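PDB 5EPW: nucleoprotein from Human coronavirus NL63, which probably packages the positive-strand viral RNA into a helical ribonucleocapsid and is represented in this chain by its dimerising C-terminal domain. Local coordinates for residues K23-W26 / K27-P30; K62-P65 / Q66-L70. All blocks are in the same frame, centred on the assembly; numbering follows the deposited sequence.

Contact 1. Residues K23-W26 / K27-P30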
ATOM      1  N   LYS B  23      12.148   0.305 -13.547  1.00 27.92           N
ATOM      2  CA  LYS B  23      11.754   1.009 -12.294  1.00 25.98           C
ATOM      3  C   LYS B  23      11.958   0.093 -11.134  1.00 20.74           C
ATOM      4  O   LYS B  23      11.875  -1.103 -11.297  1.00 21.62           O
ATOM      5  CB  LYS B  23      10.278   1.465 -12.325  1.00 26.74           C
ATOM      6  CG  LYS B  23       9.981   2.445 -13.444  1.00 30.82           C
ATOM      7  CD  LYS B  23       8.557   2.434 -13.900  1.00 34.08           C
ATOM      8  CE  LYS B  23       7.784   3.514 -13.246  1.00 38.07           C
ATOM      9  NZ  LYS B  23       6.317   3.180 -13.429  1.00 42.76           N
ATOM     10  N   PRO B  24      12.170   0.657  -9.908  1.00 20.96           N
ATOM     11  CA  PRO B  24      12.176  -0.128  -8.662  1.00 19.51           C
ATOM     12  C   PRO B  24      10.815  -0.952  -8.571  1.00 14.05           C
ATOM     13  O   PRO B  24       9.752  -0.481  -9.023  1.00 15.87           O
ATOM     14  CB  PRO B  24      12.292   0.916  -7.549  1.00 21.22           C
ATOM     15  CG  PRO B  24      12.547   2.252  -8.184  1.00 25.92           C
ATOM     16  CD  PRO B  24      12.196   2.146  -9.662  1.00 19.32           C
ATOM     17  N   ARG B  25      10.916  -2.086  -7.895  1.00 16.27           N
ATOM     18  CA  ARG B  25       9.741  -3.004  -7.874  1.00 15.72           C
ATOM     19  C   ARG B  25       8.478  -2.347  -7.240  1.00 14.52           C
ATOM     20  O   ARG B  25       7.350  -2.623  -7.656  1.00 14.02           O
ATOM     21  CB  ARG B  25      10.146  -4.234  -7.077  1.00 16.27           C
ATOM     22  CG  ARG B  25       9.077  -5.338  -7.039  1.00 15.76           C
ATOM     23  CD  ARG B  25       9.697  -6.624  -6.554  1.00 16.61           C
ATOM     24  NE  ARG B  25       8.652  -7.587  -6.169  1.00 16.46           N
ATOM     25  CZ  ARG B  25       8.757  -8.910  -6.238  1.00 23.03           C
ATOM     26  NH1 ARG B  25       9.924  -9.509  -6.515  1.00 25.57           N
ATOM     27  NH2 ARG B  25       7.762  -9.690  -5.816  1.00 23.34           N
ATOM     28  N   TRP B  26       8.641  -1.435  -6.290  1.00 14.48           N
ATOM     29  CA  TRP B  26       7.556  -0.744  -5.655  1.00 13.18           C
ATOM     30  C   TRP B  26       6.883   0.350  -6.466  1.00 12.90           C
ATOM     31  O   TRP B  26       5.875   0.899  -6.052  1.00 13.14           O
ATOM     32  CB  TRP B  26       7.990  -0.207  -4.279  1.00 14.38           C
ATOM     33  CG  TRP B  26       9.155   0.728  -4.282  1.00 14.98           C
ATOM     34  CD1 TRP B  26       9.072   2.082  -4.320  1.00 15.90           C
ATOM     35  CD2 TRP B  26      10.558   0.400  -4.283  1.00 15.83           C
ATOM     36  NE1 TRP B  26      10.324   2.610  -4.314  1.00 15.97           N
ATOM     37  CE2 TRP B  26      11.283   1.641  -4.297  1.00 15.63           C
ATOM     38  CE3 TRP B  26      11.290  -0.808  -4.138  1.00 17.88           C
ATOM     39  CZ2 TRP B  26      12.713   1.689  -4.224  1.00 17.98           C
ATOM     40  CZ3 TRP B  26      12.710  -0.729  -4.063  1.00 18.82           C
ATOM     41  CH2 TRP B  26      13.371   0.526  -4.129  1.00 18.11           C
ATOM     42  N   LYS B  27       7.469   0.671  -7.642  1.00 14.10           N
ATOM     43  CA  LYS B  27       6.870   1.662  -8.562  1.00 14.30           C
ATOM     44  C   LYS B  27       6.405   1.107  -9.899  1.00 14.47           C
ATOM     45  O   LYS B  27       5.982   1.894 -10.773  1.00 16.76           O
ATOM     46  CB  LYS B  27       7.928   2.741  -8.825  1.00 14.07           C
ATOM     47  CG  LYS B  27       8.269   3.539  -7.595  1.00 14.18           C
ATOM     48  CD  LYS B  27       7.143   4.203  -6.876  1.00 14.81           C
ATOM     49  CE  LYS B  27       7.504   5.379  -5.916  1.00 15.79           C
ATOM     50  NZ  LYS B  27       6.303   5.962  -5.297  1.00 17.23           N
ATOM     51  N   ARG B  28       6.352  -0.245 -10.011  1.00 13.94           N
ATOM     52  CA  ARG B  28       5.890  -0.834 -11.269  1.00 14.65           C
ATOM     53  C   ARG B  28       4.391  -0.823 -11.415  1.00 13.94           C
ATOM     54  O   ARG B  28       3.649  -0.932 -10.414  1.00 14.09           O
ATOM     55  CB  ARG B  28       6.458  -2.240 -11.399  1.00 15.67           C
ATOM     56  CG  ARG B  28       7.980  -2.255 -11.388  1.00 17.12           C
ATOM     57  CD  ARG B  28       8.629  -3.665 -11.556  1.00 16.76           C
ATOM     58  NE  ARG B  28      10.062  -3.515 -11.404  1.00 17.98           N
ATOM     59  CZ  ARG B  28      10.870  -4.448 -10.968  1.00 19.25           C
ATOM     60  NH1 ARG B  28      10.495  -5.668 -10.566  1.00 21.79           N
ATOM     61  NH2 ARG B  28      12.142  -4.099 -10.771  1.00 22.88           N
ATOM     62  N   VAL B  29       3.905  -0.719 -12.646  1.00 14.43           N
ATOM     63  CA  VAL B  29       2.514  -0.691 -12.944  1.00 15.31           C
ATOM     64  C   VAL B  29       2.294  -1.778 -14.004  1.00 16.64           C
ATOM     65  O   VAL B  29       2.710  -1.633 -15.175  1.00 17.64           O
ATOM     66  CB  VAL B  29       2.027   0.691 -13.473  1.00 16.15           C
ATOM     67  CG1 VAL B  29       0.580   0.597 -13.867  1.00 16.17           C
ATOM     68  CG2 VAL B  29       2.289   1.777 -12.457  1.00 18.03           C
ATOM     69  N   PRO B  30       1.722  -2.948 -13.612  1.00 14.33           N
ATOM     70  CA  PRO B  30       1.552  -4.072 -14.559  1.00 13.85           C
ATOM     71  C   PRO B  30       0.414  -3.850 -15.567  1.00 15.52           C
ATOM     72  O   PRO B  30      -0.627  -3.307 -15.224  1.00 14.29           O
ATOM     73  CB  PRO B  30       1.270  -5.248 -13.618  1.00 15.10           C
ATOM     74  CG  PRO B  30       0.471  -4.570 -12.562  1.00 12.99           C
ATOM     75  CD  PRO B  30       1.209  -3.284 -12.272  1.00 14.29           C
TER
HETATM   76  O   HOH W   1       5.137   4.438 -11.729  1.00 31.24           O
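R28 folds back along its own chain and takes hold of the carbonyl oxygen of K23 with two nitrogens. R28 NE donates to K23 O at 3.0 Å and R28 NH2 to the same atom at 3.1 Å, a side-on grip in which the oxygen lies near the guanidinium plane, about 10° out of it. Two bonds from one rigid group fix its rotation, and the extended chain from CG to NE gives arginine the length to span five residues. Its remaining terminal nitrogen, NH1, bonds C39 O. K23 answers in the other direction: with CG beside the backbone N (chi1 -61°) and a bend further out, its chain curls over the turn until NZ donates to K27 O at 3.0 Å. Q20 is a second partner of that ammonium. Between these side-chain bonds, K27 N donates to P24 O at 2.9 Å from above the carbonyl plane, and R28 N makes a weak bond to R25 O at 3.5 Å.

R25 CA sits over the centre of one face of the R28 guanidinium, 3.5 Å above its plane, while R25 itself heads for a salt bridge with D80 of the second subunit. P24 CB lies above one face of the W26 indole, offset toward its rim, and the aliphatic part of K27 passes W26 CD1, its CG at 3.7 Å. W26 NE1 donates to E69 O and K27 NZ to I71 O and A68 O, all of the second subunit. Proline suits the entry to the bend because its ring restricts phi and offers a flat indole an apolar neighbour. The arrangement is a type I beta turn whose corner residues R25 and W26 form a short 3-10 segment, braced by basic side chains on main-chain oxygens.

Contact 2. Residues K62-P65 / Q66-L70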
ATOM      1  N   LYS B  62     -10.463  -5.379 -16.397  1.00 16.00           N
ATOM      2  CA  LYS B  62     -11.613  -4.540 -16.300  1.00 17.77           C
ATOM      3  C   LYS B  62     -12.160  -4.446 -14.875  1.00 15.25           C
ATOM      4  O   LYS B  62     -12.837  -3.445 -14.507  1.00 17.68           O
ATOM      5  CB  LYS B  62     -12.764  -4.989 -17.253  1.00 19.82           C
ATOM      6  CG  LYS B  62     -12.318  -4.787 -18.744  1.00 24.69           C
ATOM      7  CD  LYS B  62     -12.346  -3.291 -19.049  1.00 31.04           C
ATOM      8  CE  LYS B  62     -12.334  -3.114 -20.559  1.00 39.10           C
ATOM      9  NZ  LYS B  62     -11.240  -3.891 -21.219  1.00 45.70           N
ATOM     10  N   GLY B  63     -11.782  -5.437 -14.043  1.00 15.28           N
ATOM     11  CA  GLY B  63     -12.159  -5.423 -12.574  1.00 14.70           C
ATOM     12  C   GLY B  63     -11.302  -4.492 -11.721  1.00 14.10           C
ATOM     13  O   GLY B  63     -11.673  -4.195 -10.548  1.00 14.39           O
ATOM     14  N   PHE B  64     -10.164  -4.033 -12.259  1.00 14.68           N
ATOM     15  CA  PHE B  64      -9.198  -3.285 -11.385  1.00 13.15           C
ATOM     16  C   PHE B  64      -9.761  -2.024 -10.796  1.00 15.97           C
ATOM     17  O   PHE B  64      -9.579  -1.749  -9.626  1.00 14.45           O
ATOM     18  CB  PHE B  64      -7.826  -3.048 -12.083  1.00 14.57           C
ATOM     19  CG  PHE B  64      -6.820  -2.529 -11.122  1.00 13.90           C
ATOM     20  CD1 PHE B  64      -6.194  -3.386 -10.238  1.00 15.97           C
ATOM     21  CD2 PHE B  64      -6.545  -1.170 -11.046  1.00 15.27           C
ATOM     22  CE1 PHE B  64      -5.266  -2.850  -9.319  1.00 16.26           C
ATOM     23  CE2 PHE B  64      -5.683  -0.701 -10.130  1.00 16.45           C
ATOM     24  CZ  PHE B  64      -5.056  -1.552  -9.287  1.00 15.21           C
ATOM     25  N   PRO B  65     -10.507  -1.182 -11.592  1.00 15.45           N
ATOM     26  CA  PRO B  65     -10.935   0.089 -10.952  1.00 13.92           C
ATOM     27  C   PRO B  65     -11.794  -0.137  -9.677  1.00 14.31           C
ATOM     28  O   PRO B  65     -11.708   0.681  -8.729  1.00 14.45           O
ATOM     29  CB  PRO B  65     -11.796   0.746 -12.064  1.00 14.80           C
ATOM     30  CG  PRO B  65     -11.097   0.204 -13.300  1.00 14.94           C
ATOM     31  CD  PRO B  65     -10.748  -1.212 -13.069  1.00 15.01           C
ATOM     32  N   GLN B  66     -12.634  -1.161  -9.645  1.00 13.77           N
ATOM     33  CA  GLN B  66     -13.472  -1.431  -8.444  1.00 14.07           C
ATOM     34  C   GLN B  66     -12.520  -1.825  -7.278  1.00 14.56           C
ATOM     35  O   GLN B  66     -12.744  -1.374  -6.154  1.00 14.68           O
ATOM     36  CB  GLN B  66     -14.533  -2.509  -8.647  1.00 14.80           C
ATOM     37  CG  GLN B  66     -15.420  -2.740  -7.462  1.00 15.13           C
ATOM     38  CD  GLN B  66     -16.697  -3.382  -7.843  1.00 15.93           C
ATOM     39  OE1 GLN B  66     -16.673  -4.357  -8.606  1.00 17.59           O
ATOM     40  NE2 GLN B  66     -17.737  -3.011  -7.170  1.00 17.71           N
ATOM     41  N   LEU B  67     -11.492  -2.579  -7.588  1.00 13.80           N
ATOM     42  CA  LEU B  67     -10.520  -3.028  -6.538  1.00 12.52           C
ATOM     43  C   LEU B  67      -9.812  -1.828  -6.015  1.00 13.91           C
ATOM     44  O   LEU B  67      -9.511  -1.715  -4.771  1.00 14.80           O
ATOM     45  CB  LEU B  67      -9.596  -4.075  -7.123  1.00 13.30           C
ATOM     46  CG  LEU B  67     -10.305  -5.357  -7.465  1.00 15.96           C
ATOM     47  CD1 LEU B  67      -9.499  -6.155  -8.394  1.00 15.38           C
ATOM     48  CD2 LEU B  67     -10.622  -6.154  -6.234  1.00 16.51           C
ATOM     49  N   ALA B  68      -9.414  -0.895  -6.885  1.00 13.10           N
ATOM     50  CA  ALA B  68      -8.710   0.295  -6.473  1.00 12.68           C
ATOM     51  C   ALA B  68      -9.433   1.162  -5.458  1.00 14.92           C
ATOM     52  O   ALA B  68      -8.833   2.001  -4.738  1.00 14.30           O
ATOM     53  CB  ALA B  68      -8.241   1.106  -7.678  1.00 15.68           C
ATOM     54  N   GLU B  69     -10.765   1.041  -5.448  1.00 14.22           N
ATOM     55  CA  GLU B  69     -11.507   1.805  -4.440  1.00 14.87           C
ATOM     56  C   GLU B  69     -11.115   1.442  -2.986  1.00 14.04           C
ATOM     57  O   GLU B  69     -11.374   2.277  -2.049  1.00 15.72           O
ATOM     58  CB  GLU B  69     -13.019   1.538  -4.580  1.00 15.11           C
ATOM     59  CG  GLU B  69     -13.565   2.109  -5.905  1.00 17.18           C
ATOM     60  CD  GLU B  69     -13.589   3.540  -5.989  1.00 16.78           C
ATOM     61  OE1 GLU B  69     -14.346   4.144  -5.230  1.00 23.32           O
ATOM     62  OE2 GLU B  69     -12.716   4.163  -6.602  1.00 23.95           O
ATOM     63  N   LEU B  70     -10.528   0.262  -2.801  1.00 14.04           N
ATOM     64  CA  LEU B  70     -10.176  -0.318  -1.487  1.00 14.15           C
ATOM     65  C   LEU B  70      -8.632  -0.466  -1.297  1.00 12.80           C
ATOM     66  O   LEU B  70      -8.187  -1.191  -0.437  1.00 14.83           O
ATOM     67  CB  LEU B  70     -10.859  -1.603  -1.185  1.00 15.55           C
ATOM     68  CG  LEU B  70     -12.381  -1.497  -1.042  1.00 17.15           C
ATOM     69  CD1 LEU B  70     -12.945  -2.806  -0.708  1.00 20.42           C
ATOM     70  CD2 LEU B  70     -12.854  -0.367  -0.094  1.00 21.95           C
TER
HETATM   71  O   HOH W   2     -14.152  -2.443 -12.209  1.00 17.90           O
HETATM   72  O   HOH W   3     -11.345   3.290  -8.770  1.00 22.88           O
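F64 and A68, one helical turn apart, are joined by the firmest bond of this contact. A68 N donates to F64 O at 2.9 Å with an N-H...O angle of 161°, and the donor lies nearly on the extension of the carbonyl bond. This is the strong i to i+4 bond of the helix. The trans first torsion of F64 (chi1 -170°) turns the ring out beside its own carbonyl carbon, and alanine's short side chain brings only CB to it, 4.0 Å from F64 CE2. L67, turned the other way with CG beside its backbone N, packs CD1 3.6 Å from G63 O. L54 of helix 52-57 touches both F64 and L67, and F79 and F78 of the second subunit pack on F64 and L67 respectively.

Elsewhere the bonding is looser. G63 O, although the leucine side chain lies close to it, receives two weak bonds, from L67 N at 3.4 Å and from Q66 N at 3.3 Å, and E69 N reaches P65 O weakly at 3.4 Å. One water bridges K62 O and Q66 N, while another donates to P65 O at 2.6 Å and to E69 OE2 at 2.7 Å. P65 fits here, since its nitrogen carries no hydrogen and, so early in a helix, needs no acceptor. The Q66 amide leads away to N108. The bend at chi2 keeps the E69 carboxylate near the helix backbone, where the water can bridge them. The chemistry is thus divided: the buried side chains of F64 and L67 face the interior, beside the well-formed F64-A68 bond, whereas P65 O and Q66 N, both weakly bonded within the helix, each have a water as a second partner, consistent with a short, amphipathic helix.

How the contacts relate
Within one chain, contact 1 and contact 2 do not touch: their centres are 18 Å apart and their nearest atoms about 7 Å. Dimerisation brings them together. The indole NE1 of W26 in contact 1 donates to E69 O of contact 2 in the second subunit, and K27 NZ reaches A68 O there as well as I71 O just beyond it. W26 also packs on L70, so the apolar residue at the end of 66-70 is covered by the turn of the partner chain. K27 and the indole N-H of W26 thus meet main-chain oxygens within 66-70 and just after it. Both contacts lie in the region predicted to mediate dimerisation, and together they form part of the subunit interface.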